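Local coordinates for uncharacterized protein (PDB 3H04) that is of unknown function but has an alpha/beta-hydrolase fold and probably acts as a serine hydrolase related to the BD-FAE esterases, at residues L206-H216 and S228-S238; G37-A45 and V165-Y176. One frame throughout, in Å; residues are numbered along the deposited sequence.

Interaction 1 of 2, residues L206-H216 and S228-S238; sequences LKTLPPVFIAH and SEHIMNHVPHS
His216 and Ser228 share a short hydrogen bond, ND1 to OG at 2.7 Å, with the serine hydroxyl at the ring edge and in the ring plane. It ties strand 212-217 to helix 226-232 within the beta-alpha-beta crossover that ends at strand 238-243, at one edge of an alpha/beta-hydrolase sheet. A chi1 of -155° carries the His216 ring away from its own backbone N and brings ND1 to the helix, while NE2 on the far side of the ring bonds to Val223 O. Gripped at both nitrogens, the buried imidazole has little freedom to rotate.

At the other end of the strand, Val212 N donates to His237 O over 2.9 Å, nearly straight at 167°. This bond begins the parallel pairing of the two strands, Val212 opposite Ser238. A water accepts the N-H of His237 and lies within bonding distance of Leu209 O, between the loops just ahead of the strands.

Between these polar points the interior is filled by hydrocarbon. Ile214 sends its two branches to different helix residues: CG2 lies against Ser228, while CD1 reaches the sulfur of Met232, SD at 3.4 Å, as the two side chains run past one another head to tail. The same CD1 also lies 4.1 Å from Ile231 CG2. Val235 CG1 is the meeting point further on, with Leu209 CD1 at 3.9 Å and Leu206 CD2 and Val212 CG2 a little beyond. Leu206 also sets CB against His234 CB, and its CD1 lies 3.8 Å from His230 NE2, the two side chains crossing at about a right angle. Nearer the surface, Pro211 and His237 run alongside each other with the same heading, their CB atoms 3.8 Å apart.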
loop_
_atom_site.group_PDB
_atom_site.type_symbol
_atom_site.label_atom_id
_atom_site.label_comp_id
_atom_site.label_asym_id
_atom_site.label_seq_id
_atom_site.Cartn_x
_atom_site.Cartn_y
_atom_site.Cartn_z
ATOM N N LEU A 206 3.547 8.442 15.090
ATOM C CA LEU A 206 4.197 8.996 13.892
ATOM C C LEU A 206 5.614 9.525 14.216
ATOM O O LEU A 206 6.578 9.340 13.455
ATOM C CB LEU A 206 3.348 10.124 13.305
ATOM C CG LEU A 206 2.102 9.705 12.533
ATOM C CD1 LEU A 206 1.309 10.950 12.153
ATOM C CD2 LEU A 206 2.533 8.900 11.292
ATOM N N LYS A 207 5.711 10.188 15.373
ATOM C CA LYS A 207 6.963 10.743 15.882
ATOM C C LYS A 207 8.074 9.718 16.059
ATOM O O LYS A 207 9.241 10.064 16.104
ATOM C CB LYS A 207 6.729 11.377 17.243
ATOM C CG LYS A 207 6.070 12.721 17.217
ATOM C CD LYS A 207 6.204 13.409 18.602
ATOM C CE LYS A 207 7.612 13.789 18.977
ATOM N NZ LYS A 207 7.594 14.699 20.182
ATOM N N THR A 208 7.704 8.456 16.214
ATOM C CA THR A 208 8.689 7.410 16.409
ATOM C C THR A 208 8.896 6.551 15.180
ATOM O O THR A 208 9.579 5.545 15.267
ATOM C CB THR A 208 8.266 6.495 17.601
ATOM O OG1 THR A 208 7.083 5.800 17.245
ATOM C CG2 THR A 208 8.038 7.337 18.853
ATOM N N LEU A 209 8.302 6.925 14.041
ATOM C CA LEU A 209 8.488 6.125 12.828
ATOM C C LEU A 209 9.910 6.239 12.287
ATOM O O LEU A 209 10.561 7.275 12.490
ATOM C CB LEU A 209 7.477 6.494 11.754
ATOM C CG LEU A 209 6.026 6.073 11.915
ATOM C CD1 LEU A 209 5.288 6.483 10.688
ATOM C CD2 LEU A 209 5.922 4.537 12.169
ATOM N N PRO A 210 10.413 5.175 11.613
ATOM C CA PRO A 210 11.698 5.267 10.916
ATOM C C PRO A 210 11.563 6.227 9.715
ATOM O O PRO A 210 10.495 6.746 9.470
ATOM C CB PRO A 210 11.961 3.817 10.454
ATOM C CG PRO A 210 10.609 3.270 10.242
ATOM C CD PRO A 210 9.770 3.878 11.361
ATOM N N PRO A 211 12.640 6.484 8.973
ATOM C CA PRO A 211 12.476 7.488 7.930
ATOM C C PRO A 211 11.457 7.142 6.866
ATOM O O PRO A 211 11.358 5.983 6.435
ATOM C CB PRO A 211 13.875 7.568 7.296
ATOM C CG PRO A 211 14.813 7.134 8.337
ATOM C CD PRO A 211 14.048 6.079 9.112
ATOM N N VAL A 212 10.746 8.161 6.394
ATOM C CA VAL A 212 9.693 7.981 5.411
ATOM C C VAL A 212 9.955 8.731 4.133
ATOM O O VAL A 212 10.165 9.973 4.151
ATOM C CB VAL A 212 8.339 8.436 5.913
ATOM C CG1 VAL A 212 7.286 8.026 4.872
ATOM C CG2 VAL A 212 8.012 7.805 7.354
ATOM N N PHE A 213 9.979 8.014 3.016
ATOM C CA PHE A 213 10.057 8.675 1.672
ATOM C C PHE A 213 8.633 8.862 1.164
ATOM O O PHE A 213 7.877 7.892 1.127
ATOM C CB PHE A 213 10.878 7.826 0.728
ATOM C CG PHE A 213 11.101 8.429 -0.646
ATOM C CD1 PHE A 213 12.287 9.033 -0.949
ATOM C CD2 PHE A 213 10.077 8.389 -1.624
ATOM C CE1 PHE A 213 12.514 9.600 -2.217
ATOM C CE2 PHE A 213 10.289 8.950 -2.883
ATOM C CZ PHE A 213 11.511 9.569 -3.173
ATOM N N ILE A 214 8.239 10.073 0.789
ATOM C CA ILE A 214 6.858 10.338 0.352
ATOM C C ILE A 214 6.909 10.860 -1.063
ATOM O O ILE A 214 7.708 11.768 -1.339
ATOM C CB ILE A 214 6.156 11.345 1.258
ATOM C CG1 ILE A 214 6.204 10.819 2.729
ATOM C CG2 ILE A 214 4.719 11.645 0.701
ATOM C CD1 ILE A 214 5.834 11.843 3.843
ATOM N N ALA A 215 6.063 10.302 -1.964
ATOM C CA ALA A 215 5.849 10.883 -3.322
ATOM C C ALA A 215 4.332 11.014 -3.454
ATOM O O ALA A 215 3.605 10.015 -3.214
ATOM C CB ALA A 215 6.439 10.001 -4.441
ATOM N N HIS A 216 3.856 12.195 -3.779
ATOM C CA HIS A 216 2.450 12.468 -3.815
ATOM C C HIS A 216 2.139 13.648 -4.731
ATOM O O HIS A 216 2.819 14.587 -4.682
ATOM C CB HIS A 216 1.972 12.727 -2.397
ATOM C CG HIS A 216 0.524 12.459 -2.173
ATOM N ND1 HIS A 216 0.035 11.995 -0.984
ATOM C CD2 HIS A 216 -0.542 12.618 -2.980
ATOM C CE1 HIS A 216 -1.268 11.871 -1.070
ATOM N NE2 HIS A 216 -1.641 12.241 -2.270
ATOM N N SER A 228 -0.288 13.227 3.162
ATOM C CA SER A 228 1.173 13.225 3.229
ATOM C C SER A 228 1.690 14.375 4.089
ATOM O O SER A 228 2.631 14.168 4.891
ATOM C CB SER A 228 1.787 13.321 1.837
ATOM O OG SER A 228 1.742 12.083 1.134
ATOM N N GLU A 229 1.084 15.569 3.936
ATOM C CA GLU A 229 1.450 16.737 4.790
ATOM C C GLU A 229 1.234 16.379 6.256
ATOM O O GLU A 229 2.077 16.675 7.096
ATOM C CB GLU A 229 0.658 17.994 4.416
ATOM C CG GLU A 229 0.877 18.478 2.994
ATOM C CD GLU A 229 -0.132 19.542 2.511
ATOM O OE1 GLU A 229 -1.084 19.916 3.241
ATOM O OE2 GLU A 229 0.069 19.999 1.373
ATOM N N HIS A 230 0.155 15.660 6.559
ATOM C CA HIS A 230 -0.101 15.190 7.940
ATOM C C HIS A 230 1.057 14.335 8.505
ATOM O O HIS A 230 1.465 14.505 9.669
ATOM C CB HIS A 230 -1.398 14.384 8.043
ATOM C CG HIS A 230 -1.653 13.812 9.411
ATOM N ND1 HIS A 230 -1.886 14.600 10.511
ATOM C CD2 HIS A 230 -1.706 12.530 9.852
ATOM C CE1 HIS A 230 -2.059 13.837 11.576
ATOM N NE2 HIS A 230 -1.972 12.577 11.200
ATOM N N ILE A 231 1.583 13.432 7.683
ATOM C CA ILE A 231 2.679 12.574 8.120
ATOM C C ILE A 231 3.929 13.442 8.367
ATOM O O ILE A 231 4.558 13.365 9.432
ATOM C CB ILE A 231 2.923 11.470 7.078
ATOM C CG1 ILE A 231 1.749 10.491 7.120
ATOM C CG2 ILE A 231 4.180 10.716 7.383
ATOM C CD1 ILE A 231 1.599 9.675 5.907
ATOM N N MET A 232 4.185 14.345 7.439
ATOM C CA MET A 232 5.314 15.283 7.544
ATOM C C MET A 232 5.175 16.252 8.708
ATOM O O MET A 232 6.170 16.866 9.112
ATOM C CB MET A 232 5.434 16.123 6.257
ATOM C CG MET A 232 5.300 15.332 4.981
ATOM S SD MET A 232 6.840 15.133 4.070
ATOM C CE MET A 232 7.041 16.804 3.535
ATOM N N ASN A 233 3.962 16.477 9.216
ATOM C CA ASN A 233 3.792 17.229 10.456
ATOM C C ASN A 233 4.344 16.555 11.732
ATOM O O ASN A 233 4.417 17.181 12.775
ATOM C CB ASN A 233 2.312 17.615 10.661
ATOM C CG ASN A 233 1.807 18.651 9.619
ATOM O OD1 ASN A 233 2.573 19.258 8.858
ATOM N ND2 ASN A 233 0.496 18.825 9.576
ATOM N N HIS A 234 4.741 15.293 11.667
ATOM C CA HIS A 234 5.129 14.557 12.886
ATOM C C HIS A 234 6.376 13.688 12.791
ATOM O O HIS A 234 7.034 13.491 13.795
ATOM C CB HIS A 234 3.947 13.653 13.315
ATOM C CG HIS A 234 2.751 14.442 13.758
ATOM N ND1 HIS A 234 2.739 15.131 14.950
ATOM C CD2 HIS A 234 1.607 14.783 13.117
ATOM C CE1 HIS A 234 1.611 15.805 15.056
ATOM N NE2 HIS A 234 0.901 15.610 13.964
ATOM N N VAL A 235 6.634 13.064 11.641
ATOM C CA VAL A 235 7.746 12.092 11.560
ATOM C C VAL A 235 9.096 12.796 11.582
ATOM O O VAL A 235 9.198 13.971 11.112
ATOM C CB VAL A 235 7.680 11.102 10.360
ATOM C CG1 VAL A 235 6.370 10.259 10.416
ATOM C CG2 VAL A 235 7.869 11.829 9.016
ATOM N N PRO A 236 10.119 12.131 12.174
ATOM C CA PRO A 236 11.364 12.835 12.374
ATOM C C PRO A 236 12.262 12.943 11.128
ATOM O O PRO A 236 13.097 13.844 11.054
ATOM C CB PRO A 236 12.076 12.022 13.491
ATOM C CG PRO A 236 11.356 10.644 13.489
ATOM C CD PRO A 236 9.989 10.934 13.058
ATOM N N HIS A 237 12.094 12.027 10.180
ATOM C CA HIS A 237 12.913 12.020 8.982
ATOM C C HIS A 237 12.013 11.758 7.803
ATOM O O HIS A 237 11.352 10.681 7.762
ATOM C CB HIS A 237 13.968 10.904 9.062
ATOM C CG HIS A 237 14.794 10.948 10.306
ATOM N ND1 HIS A 237 14.593 10.079 11.363
ATOM C CD2 HIS A 237 15.788 11.762 10.675
ATOM C CE1 HIS A 237 15.446 10.363 12.330
ATOM N NE2 HIS A 237 16.184 11.382 11.938
ATOM N N SER A 238 11.956 12.735 6.882
ATOM C CA SER A 238 11.160 12.587 5.664
ATOM C C SER A 238 11.866 13.157 4.467
ATOM O O SER A 238 12.722 14.011 4.570
ATOM C CB SER A 238 9.721 13.181 5.783
ATOM O OG SER A 238 9.690 14.603 5.950
HETATM O O HOH W 1 10.825 9.446 10.396
#

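Interaction 2 of 2, residues G37-A45 and V165-Y176; sequences GGGLMFGKA and VQDQIAQRFLIY
Gly43 and Asp167 bring two irregular backbones together, with CA atoms 4.7 Å apart at the adjoining pair Lys44 and Gln166. Asp167 N donates to Gly43 O at 3.1 Å, and Gly43 N returns a bond to Asp167 OD1 at 2.8 Å, reaching the carboxylate from its syn side but well out of its plane. Gly43 has a backbone conformation that a CB would not fit.

Nearer the helix, the straight Arg172 side chain brings NE to Met41 O at 2.7 Å, in the guanidinium plane; NH2 adds a weak second bond, besides its salt bridge to Glu72. Phe42 is sandwiched: Phe173 CB sits over the ring centre, 3.6 Å from the centroid, a CH-pi contact, and Gly38 CA covers the opposite face nearer the rim. Tyr176 CB lies at the edge of the Phe42 ring, and the two rings are oblique, with planes at 52°; Tyr176 CE1 comes close to Gly39 CA.

Gly37, Gly38 and Gly39 match the HGGG motif that forms the oxyanion hole in hormone-sensitive-lipase-like esterases. Here the helical insertion between strands 121-125 and 212-217 packs on that loop, consistent with a cap beside an active site.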
loop_
_atom_site.group_PDB
_atom_site.type_symbol
_atom_site.label_atom_id
_atom_site.label_comp_id
_atom_site.label_asym_id
_atom_site.label_seq_id
_atom_site.Cartn_x
_atom_site.Cartn_y
_atom_site.Cartn_z
ATOM N N GLY A 37 -1.375 -1.371 -4.218
ATOM C CA GLY A 37 -2.537 -0.560 -3.906
ATOM C C GLY A 37 -3.870 -1.182 -4.326
ATOM O O GLY A 37 -3.973 -2.393 -4.471
ATOM N N GLY A 38 -4.855 -0.346 -4.590
ATOM C CA GLY A 38 -6.207 -0.803 -5.014
ATOM C C GLY A 38 -7.326 -0.581 -4.030
ATOM O O GLY A 38 -8.367 -1.307 -4.036
ATOM N N GLY A 39 -7.160 0.432 -3.173
ATOM C CA GLY A 39 -8.184 0.849 -2.200
ATOM C C GLY A 39 -8.658 -0.249 -1.251
ATOM O O GLY A 39 -9.753 -0.152 -0.698
ATOM N N LEU A 40 -7.787 -1.229 -1.026
ATOM C CA LEU A 40 -8.020 -2.459 -0.270
ATOM C C LEU A 40 -9.041 -3.402 -0.929
ATOM O O LEU A 40 -9.409 -4.416 -0.316
ATOM C CB LEU A 40 -8.441 -2.171 1.199
ATOM C CG LEU A 40 -7.579 -1.177 2.007
ATOM C CD1 LEU A 40 -8.323 -0.714 3.301
ATOM C CD2 LEU A 40 -6.190 -1.766 2.302
ATOM N N MET A 41 -9.477 -3.103 -2.157
ATOM C CA MET A 41 -10.626 -3.811 -2.761
ATOM C C MET A 41 -10.313 -4.489 -4.085
ATOM O O MET A 41 -11.028 -5.418 -4.527
ATOM C CB MET A 41 -11.790 -2.837 -2.983
ATOM C CG MET A 41 -12.322 -2.135 -1.768
ATOM S SD MET A 41 -13.850 -1.116 -2.047
ATOM C CE MET A 41 -14.303 -1.050 -0.362
ATOM N N PHE A 42 -9.276 -4.029 -4.780
ATOM C CA PHE A 42 -8.864 -4.659 -5.991
ATOM C C PHE A 42 -7.323 -4.632 -6.111
ATOM O O PHE A 42 -6.607 -4.147 -5.230
ATOM C CB PHE A 42 -9.528 -3.993 -7.245
ATOM C CG PHE A 42 -9.032 -2.592 -7.547
ATOM C CD1 PHE A 42 -8.031 -2.380 -8.471
ATOM C CD2 PHE A 42 -9.560 -1.471 -6.842
ATOM C CE1 PHE A 42 -7.578 -1.112 -8.763
ATOM C CE2 PHE A 42 -9.102 -0.179 -7.107
ATOM C CZ PHE A 42 -8.096 0.005 -8.060
ATOM N N GLY A 43 -6.819 -5.187 -7.198
ATOM C CA GLY A 43 -5.391 -5.114 -7.489
ATOM C C GLY A 43 -4.735 -6.489 -7.450
ATOM O O GLY A 43 -5.419 -7.568 -7.460
ATOM N N LYS A 44 -3.422 -6.465 -7.505
ATOM C CA LYS A 44 -2.611 -7.694 -7.436
ATOM C C LYS A 44 -1.206 -7.291 -7.008
ATOM O O LYS A 44 -0.786 -6.131 -7.227
ATOM C CB LYS A 44 -2.560 -8.424 -8.781
ATOM C CG LYS A 44 -1.865 -7.664 -9.913
ATOM C CD LYS A 44 -2.045 -8.378 -11.297
ATOM C CE LYS A 44 -1.444 -7.497 -12.409
ATOM N NZ LYS A 44 -1.064 -8.304 -13.547
ATOM N N ALA A 45 -0.498 -8.249 -6.405
ATOM C CA ALA A 45 0.843 -8.056 -5.857
ATOM C C ALA A 45 1.888 -7.716 -6.917
ATOM O O ALA A 45 2.808 -6.929 -6.649
ATOM C CB ALA A 45 1.283 -9.324 -5.082
ATOM N N VAL A 165 -7.021 -12.880 -3.202
ATOM C CA VAL A 165 -5.894 -11.968 -2.995
ATOM C C VAL A 165 -5.566 -11.132 -4.230
ATOM O O VAL A 165 -4.680 -10.305 -4.174
ATOM C CB VAL A 165 -4.599 -12.674 -2.514
ATOM C CG1 VAL A 165 -4.868 -13.488 -1.276
ATOM C CG2 VAL A 165 -4.020 -13.565 -3.629
ATOM N N GLN A 166 -6.310 -11.324 -5.301
ATOM C CA GLN A 166 -6.170 -10.532 -6.484
ATOM C C GLN A 166 -7.495 -10.565 -7.258
ATOM O O GLN A 166 -8.356 -11.422 -7.018
ATOM C CB GLN A 166 -4.996 -11.022 -7.340
ATOM C CG GLN A 166 -5.223 -12.421 -7.924
ATOM C CD GLN A 166 -4.114 -12.861 -8.876
ATOM O OE1 GLN A 166 -3.541 -12.066 -9.599
ATOM N NE2 GLN A 166 -3.826 -14.130 -8.872
ATOM N N ASP A 167 -7.662 -9.620 -8.159
ATOM C CA ASP A 167 -8.889 -9.546 -8.952
ATOM C C ASP A 167 -9.165 -10.892 -9.579
ATOM O O ASP A 167 -8.269 -11.509 -10.203
ATOM C CB ASP A 167 -8.798 -8.494 -10.098
ATOM C CG ASP A 167 -8.551 -7.102 -9.612
ATOM O OD1 ASP A 167 -8.690 -6.833 -8.407
ATOM O OD2 ASP A 167 -8.118 -6.271 -10.440
ATOM N N GLN A 168 -10.401 -11.361 -9.407
ATOM C CA GLN A 168 -10.904 -12.574 -10.065
ATOM C C GLN A 168 -11.648 -12.276 -11.378
ATOM O O GLN A 168 -11.971 -13.188 -12.162
ATOM C CB GLN A 168 -11.760 -13.406 -9.066
ATOM C CG GLN A 168 -13.253 -13.102 -8.975
ATOM C CD GLN A 168 -13.569 -11.751 -8.386
ATOM O OE1 GLN A 168 -12.692 -11.032 -7.851
ATOM N NE2 GLN A 168 -14.853 -11.380 -8.479
ATOM N N ILE A 169 -11.981 -11.009 -11.582
ATOM C CA ILE A 169 -12.641 -10.508 -12.778
ATOM C C ILE A 169 -12.021 -9.160 -13.101
ATOM O O ILE A 169 -11.731 -8.377 -12.206
ATOM C CB ILE A 169 -14.176 -10.407 -12.551
ATOM C CG1 ILE A 169 -14.953 -10.157 -13.864
ATOM C CG2 ILE A 169 -14.538 -9.381 -11.465
ATOM C CD1 ILE A 169 -15.066 -11.326 -14.794
ATOM N N ALA A 170 -11.824 -8.907 -14.386
ATOM C CA ALA A 170 -11.165 -7.710 -14.846
ATOM C C ALA A 170 -11.777 -6.467 -14.246
ATOM O O ALA A 170 -11.015 -5.573 -13.896
ATOM C CB ALA A 170 -11.164 -7.620 -16.383
ATOM N N GLN A 171 -13.114 -6.381 -14.089
ATOM C CA GLN A 171 -13.685 -5.090 -13.685
ATOM C C GLN A 171 -14.003 -4.909 -12.194
ATOM O O GLN A 171 -14.773 -4.077 -11.775
ATOM C CB GLN A 171 -14.864 -4.719 -14.561
ATOM C CG GLN A 171 -16.009 -5.528 -14.448
ATOM C CD GLN A 171 -15.974 -6.778 -15.328
ATOM O OE1 GLN A 171 -14.923 -7.340 -15.648
ATOM N NE2 GLN A 171 -17.140 -7.262 -15.636
ATOM N N ARG A 172 -13.308 -5.660 -11.385
ATOM C CA ARG A 172 -13.518 -5.632 -9.980
ATOM C C ARG A 172 -13.300 -4.215 -9.455
ATOM O O ARG A 172 -13.942 -3.824 -8.478
ATOM C CB ARG A 172 -12.533 -6.608 -9.307
ATOM C CG ARG A 172 -12.707 -6.663 -7.822
ATOM C CD ARG A 172 -11.878 -7.754 -7.253
ATOM N NE ARG A 172 -11.964 -7.642 -5.834
ATOM C CZ ARG A 172 -12.667 -8.418 -5.037
ATOM N NH1 ARG A 172 -13.327 -9.484 -5.500
ATOM N NH2 ARG A 172 -12.686 -8.107 -3.745
ATOM N N PHE A 173 -12.423 -3.458 -10.096
ATOM C CA PHE A 173 -12.157 -2.093 -9.627
ATOM C C PHE A 173 -13.381 -1.176 -9.510
ATOM O O PHE A 173 -13.361 -0.209 -8.723
ATOM C CB PHE A 173 -11.060 -1.463 -10.447
ATOM C CG PHE A 173 -11.529 -0.794 -11.618
ATOM C CD1 PHE A 173 -11.963 0.501 -11.512
ATOM C CD2 PHE A 173 -11.595 -1.441 -12.836
ATOM C CE1 PHE A 173 -12.421 1.153 -12.527
ATOM C CE2 PHE A 173 -12.070 -0.715 -13.930
ATOM C CZ PHE A 173 -12.487 0.576 -13.754
ATOM N N LEU A 174 -14.477 -1.516 -10.204
ATOM C CA LEU A 174 -15.704 -0.730 -10.073
ATOM C C LEU A 174 -16.291 -0.798 -8.687
ATOM O O LEU A 174 -17.030 0.091 -8.323
ATOM C CB LEU A 174 -16.759 -1.176 -11.085
ATOM C CG LEU A 174 -16.432 -0.831 -12.534
ATOM C CD1 LEU A 174 -17.417 -1.576 -13.469
ATOM C CD2 LEU A 174 -16.431 0.688 -12.788
ATOM N N ILE A 175 -15.994 -1.864 -7.936
ATOM C CA ILE A 175 -16.431 -1.953 -6.526
ATOM C C ILE A 175 -15.851 -0.776 -5.724
ATOM O O ILE A 175 -16.539 -0.162 -4.891
ATOM C CB ILE A 175 -15.978 -3.259 -5.863
ATOM C CG1 ILE A 175 -16.562 -4.499 -6.551
ATOM C CG2 ILE A 175 -16.410 -3.301 -4.359
ATOM C CD1 ILE A 175 -15.744 -5.757 -6.067
ATOM N N TYR A 176 -14.605 -0.434 -6.015
ATOM C CA TYR A 176 -13.913 0.689 -5.342
ATOM C C TYR A 176 -14.447 2.061 -5.837
ATOM O O TYR A 176 -14.655 2.980 -5.035
ATOM C CB TYR A 176 -12.415 0.593 -5.569
ATOM C CG TYR A 176 -11.651 1.809 -5.067
ATOM C CD1 TYR A 176 -11.461 2.005 -3.676
ATOM C CD2 TYR A 176 -11.222 2.781 -5.922
ATOM C CE1 TYR A 176 -10.855 3.119 -3.175
ATOM C CE2 TYR A 176 -10.518 3.910 -5.438
ATOM C CZ TYR A 176 -10.336 4.063 -4.049
ATOM O OH TYR A 176 -9.709 5.158 -3.440
HETATM O O HOH W 2 -1.865 -10.439 -5.099
#

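Overall arrangement
Interactions 1 and 2 lie on opposite sides of the chain's centre, their centres about 28 Å apart, and share no helix or strand. Interaction 1 belongs to the hydrolase core, within a single crossover at the sheet edge, and is largely aliphatic packing with a polar bond near each end. Interaction 2 joins residues far apart in sequence, a glycine-rich loop and the helical insertion, and relies more on aromatic rings and on backbone atoms held by charged side chains. Both are only partly buried. Each approaches the putative Ser104-His248-Asp220 triad: His216 touches its residues, whereas Gly39 lies near without touching.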